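Local coordinates for superantigen-like protein SSL8 (Staphylococcus aureus, PDB 3R2T) that is of unknown function but belongs to the staphylococcal/streptococcal toxin family, whose superantigen-like members pair an OB-fold domain with a beta-grasp domain, at residues 73-78 and 117-122; 100-105 and 132-137. One frame throughout, in Å; residues are numbered along the deposited sequence.

Interaction 1: residues 73-78 and 117-122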
loop_
_atom_site.group_PDB
_atom_site.type_symbol
_atom_site.label_atom_id
_atom_site.label_comp_id
_atom_site.label_asym_id
_atom_site.label_seq_id
_atom_site.Cartn_x
_atom_site.Cartn_y
_atom_site.Cartn_z
ATOM N N GLU A 73 -0.561 -19.664 5.185
ATOM C CA GLU A 73 -1.518 -20.364 4.344
ATOM C C GLU A 73 -2.867 -20.421 5.055
ATOM O O GLU A 73 -3.018 -21.086 6.067
ATOM C CB GLU A 73 -1.041 -21.777 4.035
ATOM C CG GLU A 73 0.249 -21.835 3.230
ATOM C CD GLU A 73 0.749 -23.246 3.051
ATOM O OE1 GLU A 73 -0.075 -24.187 3.097
ATOM O OE2 GLU A 73 1.974 -23.414 2.869
ATOM N N LEU A 74 -3.844 -19.723 4.494
ATOM C CA LEU A 74 -5.177 -19.652 5.047
ATOM C C LEU A 74 -6.083 -20.475 4.143
ATOM O O LEU A 74 -5.920 -20.456 2.921
ATOM C CB LEU A 74 -5.575 -18.192 5.103
ATOM C CG LEU A 74 -4.394 -17.470 5.792
ATOM C CD1 LEU A 74 -4.361 -15.990 5.539
ATOM C CD2 LEU A 74 -4.350 -17.818 7.280
ATOM N N THR A 75 -7.025 -21.206 4.727
ATOM C CA THR A 75 -7.874 -22.080 3.931
ATOM C C THR A 75 -9.359 -21.951 4.232
ATOM O O THR A 75 -9.744 -21.649 5.355
ATOM C CB THR A 75 -7.454 -23.554 4.142
ATOM O OG1 THR A 75 -6.036 -23.682 3.930
ATOM C CG2 THR A 75 -8.189 -24.480 3.181
ATOM N N ASN A 76 -10.172 -22.203 3.198
ATOM C CA ASN A 76 -11.628 -22.156 3.270
ATOM C C ASN A 76 -12.114 -20.896 3.965
ATOM O O ASN A 76 -12.908 -20.953 4.908
ATOM C CB ASN A 76 -12.184 -23.412 3.962
ATOM C CG ASN A 76 -13.716 -23.541 3.820
ATOM O OD1 ASN A 76 -14.320 -22.986 2.902
ATOM N ND2 ASN A 76 -14.331 -24.272 4.730
ATOM N N VAL A 77 -11.616 -19.760 3.484
ATOM C CA VAL A 77 -11.966 -18.449 4.011
ATOM C C VAL A 77 -13.128 -17.853 3.236
ATOM O O VAL A 77 -13.302 -18.115 2.038
ATOM C CB VAL A 77 -10.778 -17.436 3.912
ATOM C CG1 VAL A 77 -9.646 -17.854 4.802
ATOM C CG2 VAL A 77 -10.313 -17.302 2.484
ATOM N N SER A 78 -13.908 -17.041 3.937
ATOM C CA SER A 78 -15.064 -16.364 3.369
ATOM C C SER A 78 -14.774 -14.874 3.392
ATOM O O SER A 78 -14.268 -14.348 4.390
ATOM C CB SER A 78 -16.328 -16.626 4.205
ATOM O OG SER A 78 -16.597 -18.015 4.353
ATOM N N GLY A 117 -15.268 -20.476 0.340
ATOM C CA GLY A 117 -14.322 -21.455 -0.157
ATOM C C GLY A 117 -13.036 -20.931 -0.744
ATOM O O GLY A 117 -12.549 -21.469 -1.717
ATOM N N LEU A 118 -12.458 -19.906 -0.149
ATOM C CA LEU A 118 -11.218 -19.374 -0.691
ATOM C C LEU A 118 -9.977 -19.803 0.088
ATOM O O LEU A 118 -10.058 -20.095 1.268
ATOM C CB LEU A 118 -11.264 -17.860 -0.696
ATOM C CG LEU A 118 -12.307 -17.134 -1.521
ATOM C CD1 LEU A 118 -12.293 -15.642 -1.149
ATOM C CD2 LEU A 118 -12.049 -17.353 -3.000
ATOM N N ASP A 119 -8.840 -19.871 -0.608
ATOM C CA ASP A 119 -7.528 -20.140 0.018
ATOM C C ASP A 119 -6.737 -18.867 -0.214
ATOM O O ASP A 119 -6.952 -18.153 -1.197
ATOM C CB ASP A 119 -6.785 -21.345 -0.573
ATOM C CG ASP A 119 -7.376 -22.690 -0.133
ATOM O OD1 ASP A 119 -8.310 -22.708 0.700
ATOM O OD2 ASP A 119 -6.887 -23.739 -0.608
ATOM N N VAL A 120 -5.833 -18.563 0.699
ATOM C CA VAL A 120 -5.066 -17.356 0.586
ATOM C C VAL A 120 -3.661 -17.597 1.040
ATOM O O VAL A 120 -3.443 -18.122 2.142
ATOM C CB VAL A 120 -5.666 -16.239 1.474
ATOM C CG1 VAL A 120 -4.790 -14.990 1.453
ATOM C CG2 VAL A 120 -7.115 -15.913 1.057
ATOM N N PHE A 121 -2.703 -17.253 0.171
ATOM C CA PHE A 121 -1.312 -17.347 0.515
ATOM C C PHE A 121 -0.948 -15.903 0.770
ATOM O O PHE A 121 -1.113 -15.073 -0.096
ATOM C CB PHE A 121 -0.478 -17.952 -0.610
ATOM C CG PHE A 121 0.972 -18.108 -0.245
ATOM C CD1 PHE A 121 1.386 -19.174 0.547
ATOM C CD2 PHE A 121 1.916 -17.185 -0.669
ATOM C CE1 PHE A 121 2.730 -19.314 0.909
ATOM C CE2 PHE A 121 3.247 -17.316 -0.311
ATOM C CZ PHE A 121 3.655 -18.375 0.486
ATOM N N ALA A 122 -0.476 -15.604 1.969
ATOM C CA ALA A 122 -0.163 -14.235 2.366
ATOM C C ALA A 122 1.271 -14.056 2.817
ATOM O O ALA A 122 1.841 -14.930 3.468
ATOM C CB ALA A 122 -1.116 -13.800 3.500
HETATM O O HOH W 1 -15.412 -20.186 3.381
#
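Val77, Leu74 and Val120 bury the most surface where the antiparallel strand segments 73-78 and 117-122 pair, and all three send their side chains to the same face of the sheet. Leu74 and Val120 form a hydrogen-bonded pair: Leu74 N donates to Val120 O (2.9 Å), and Val120 N returns a bond to Leu74 O. Their CB atoms stand 4.1 Å apart. With CG1 anti to the carbonyl carbon (chi1 -66°), CG2 of Val77 falls between the backbone N and the carbonyl carbon, against Leu118 CB at 3.4 Å, tighter than usual for two carbons; the two side chains cross at about a right angle. The same CG2 reaches Val120 CG2 at 3.8 Å, so one methyl links two residues of the facing strand. Phe92 covers Leu74 and Val120 from strand 87-92.

Between the hydrogen-bonded pairs Leu74-Val120 and Val77-Leu118 the register slips by one residue. Val77 N donates to Leu118 O at 2.7 Å, while Asn76 N turns to the carboxylate of Asp119, meeting OD1 nearly along its C-O axis at 3.2 Å. Asp119 OD2 is salt-bridged to Lys177, which probably helps keep the carboxylate ionised. Thr75 lies alongside Asp119, pointing the same way. At the far end a water bridges Asn76 OD1, Ser78 OG and Gly117 N, donating to the amide oxygen and accepting from the backbone.

Asn76, with positive phi, and Val77 both face Leu118: this is a G1 beta bulge, set where strand 72-79 bends within the OB-fold domain.

Interaction 2: residues 100-105 and 132-137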
loop_
_atom_site.group_PDB
_atom_site.type_symbol
_atom_site.label_atom_id
_atom_site.label_comp_id
_atom_site.label_asym_id
_atom_site.label_seq_id
_atom_site.Cartn_x
_atom_site.Cartn_y
_atom_site.Cartn_z
ATOM N N GLN A 100 -5.309 -8.471 5.677
ATOM C CA GLN A 100 -5.871 -7.504 4.744
ATOM C C GLN A 100 -5.175 -7.705 3.408
ATOM O O GLN A 100 -4.032 -7.305 3.224
ATOM C CB GLN A 100 -5.692 -6.077 5.240
ATOM C CG GLN A 100 -6.266 -5.037 4.296
ATOM C CD GLN A 100 -6.457 -3.696 4.967
ATOM O OE1 GLN A 100 -6.918 -3.630 6.107
ATOM N NE2 GLN A 100 -6.131 -2.619 4.260
ATOM N N VAL A 101 -5.898 -8.323 2.489
ATOM C CA VAL A 101 -5.392 -8.675 1.186
ATOM C C VAL A 101 -5.801 -7.690 0.134
ATOM O O VAL A 101 -6.995 -7.517 -0.163
ATOM C CB VAL A 101 -5.924 -10.052 0.769
ATOM C CG1 VAL A 101 -5.380 -10.442 -0.607
ATOM C CG2 VAL A 101 -5.558 -11.084 1.841
ATOM N N PHE A 102 -4.792 -7.060 -0.452
ATOM C CA PHE A 102 -5.009 -6.077 -1.486
ATOM C C PHE A 102 -5.149 -6.787 -2.822
ATOM O O PHE A 102 -4.242 -7.510 -3.244
ATOM C CB PHE A 102 -3.846 -5.101 -1.514
ATOM C CG PHE A 102 -3.808 -4.167 -0.324
ATOM C CD1 PHE A 102 -4.127 -2.836 -0.473
ATOM C CD2 PHE A 102 -3.490 -4.631 0.950
ATOM C CE1 PHE A 102 -4.095 -1.963 0.621
ATOM C CE2 PHE A 102 -3.465 -3.771 2.040
ATOM C CZ PHE A 102 -3.766 -2.434 1.873
ATOM N N LEU A 103 -6.283 -6.567 -3.484
ATOM C CA LEU A 103 -6.569 -7.179 -4.772
ATOM C C LEU A 103 -6.020 -6.270 -5.870
ATOM O O LEU A 103 -6.768 -5.512 -6.494
ATOM C CB LEU A 103 -8.076 -7.345 -4.926
ATOM C CG LEU A 103 -8.740 -8.130 -3.788
ATOM C CD1 LEU A 103 -10.267 -8.136 -3.885
ATOM C CD2 LEU A 103 -8.179 -9.539 -3.722
ATOM N N LEU A 104 -4.722 -6.379 -6.129
ATOM C CA LEU A 104 -4.038 -5.499 -7.094
ATOM C C LEU A 104 -3.844 -5.992 -8.537
ATOM O O LEU A 104 -3.311 -5.249 -9.354
ATOM C CB LEU A 104 -2.653 -5.092 -6.541
ATOM C CG LEU A 104 -2.574 -4.440 -5.149
ATOM C CD1 LEU A 104 -1.164 -3.840 -4.931
ATOM C CD2 LEU A 104 -3.624 -3.344 -4.930
ATOM N N GLY A 105 -4.253 -7.205 -8.877
ATOM C CA GLY A 105 -4.045 -7.695 -10.251
ATOM C C GLY A 105 -5.342 -8.026 -10.962
ATOM O O GLY A 105 -6.217 -7.189 -11.056
ATOM N N ARG A 132 -2.471 -6.208 12.016
ATOM C CA ARG A 132 -3.056 -6.703 10.768
ATOM C C ARG A 132 -1.987 -6.720 9.660
ATOM O O ARG A 132 -1.288 -5.750 9.415
ATOM C CB ARG A 132 -4.308 -5.907 10.374
ATOM C CG ARG A 132 -5.087 -6.506 9.196
ATOM C CD ARG A 132 -6.421 -5.791 8.949
ATOM N NE ARG A 132 -7.354 -5.908 10.073
ATOM C CZ ARG A 132 -8.171 -6.943 10.291
ATOM N NH1 ARG A 132 -8.193 -8.000 9.476
ATOM N NH2 ARG A 132 -8.969 -6.934 11.344
ATOM N N ILE A 133 -1.893 -7.860 9.003
ATOM C CA ILE A 133 -0.901 -8.121 7.979
ATOM C C ILE A 133 -1.379 -7.742 6.585
ATOM O O ILE A 133 -2.340 -8.317 6.076
ATOM C CB ILE A 133 -0.554 -9.628 8.007
ATOM C CG1 ILE A 133 -0.015 -10.004 9.404
ATOM C CG2 ILE A 133 0.444 -9.956 6.938
ATOM C CD1 ILE A 133 0.064 -11.519 9.683
ATOM N N PHE A 134 -0.690 -6.783 5.975
ATOM C CA PHE A 134 -1.012 -6.314 4.626
ATOM C C PHE A 134 -0.311 -7.182 3.592
ATOM O O PHE A 134 0.915 -7.229 3.551
ATOM C CB PHE A 134 -0.551 -4.863 4.455
ATOM C CG PHE A 134 -1.469 -3.831 5.082
ATOM C CD1 PHE A 134 -2.140 -4.075 6.269
ATOM C CD2 PHE A 134 -1.569 -2.569 4.519
ATOM C CE1 PHE A 134 -2.960 -3.100 6.846
ATOM C CE2 PHE A 134 -2.376 -1.580 5.091
ATOM C CZ PHE A 134 -3.074 -1.849 6.260
ATOM N N SER A 135 -1.088 -7.834 2.742
ATOM C CA SER A 135 -0.544 -8.700 1.711
ATOM C C SER A 135 -1.275 -8.463 0.390
ATOM O O SER A 135 -2.397 -7.918 0.376
ATOM C CB SER A 135 -0.668 -10.164 2.134
ATOM O OG SER A 135 -0.033 -11.035 1.212
ATOM N N VAL A 136 -0.634 -8.883 -0.707
ATOM C CA VAL A 136 -1.171 -8.698 -2.056
ATOM C C VAL A 136 -1.670 -9.967 -2.734
ATOM O O VAL A 136 -0.928 -10.915 -2.894
ATOM C CB VAL A 136 -0.110 -8.107 -2.997
ATOM C CG1 VAL A 136 -0.665 -7.974 -4.406
ATOM C CG2 VAL A 136 0.391 -6.757 -2.468
ATOM N N SER A 137 -2.939 -9.963 -3.130
ATOM C CA SER A 137 -3.547 -11.071 -3.868
ATOM C C SER A 137 -3.265 -12.457 -3.258
ATOM O O SER A 137 -3.435 -12.641 -2.046
ATOM C CB SER A 137 -3.114 -10.968 -5.317
ATOM O OG SER A 137 -3.461 -9.690 -5.824
#
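The amide of Gln100 lies over one face of the Phe134 ring, the two planes 25° apart and the side chains pointing the same way. NE2 of Gln100 sits toward the rim of the ring, 3.7 Å from Phe134 CZ. With CG opposite the backbone N (chi1 -180°) and an extended chain beyond it, Gln100 reaches along the ring instead of folding back. Arg132 crosses this side chain at about a right angle, bringing CD to 3.6 Å from Gln100 OE1, while its NH1 bonds to Phe99 O.

Phe102 meets Phe134 obliquely, ring planes at 44° and centroids 5.2 Å apart. The edge of the Phe102 ring takes Ser135 O near its plane, the same oxygen that accepts from Phe102 N at 2.7 Å. Further on, Leu104 crosses Val136 at about a right angle, with Leu104 CG 4.1 Å from Val136 CG1. The backbones run parallel, Gln100 O receiving Ser135 N and Phe102 O receiving Ser137 N. Beyond the strand, Ser137 OG bonds to Asp107.

Strand 99-102 lies between 87-92 and 133-141. Val89 touches Gln100 and Phe102 from the former, whereas Val101 and Ser135, on the other face, meet Val120 and Ala122 of strand 118-122. Across the subunit interface, Phe148 of the second subunit meets the Phe102 ring edge-to-face.

In the fold
Both contacts belong to the OB-fold domain and share one curled sheet, in which strands 118-122 and 133-141 are neighbours; their segments alternate along the chain. Interaction 1 is an antiparallel pairing interrupted by a bulge, with an aliphatic inner face and a second face where exposed Glu73 bonds Lys188, buried Asp119 bonds Lys177, and Phe121 is buried. Interaction 2 is a regular parallel pairing, mostly buried, and the face with Phe102, Leu104, Phe134 and Val136 packs on the second subunit, whereas no other chain of the assembly touches interaction 1. The two meet inside, where Val120 CG1 lies 4.0 Å from Val101 CG2 and Ala122 CA packs on Ser135 OG.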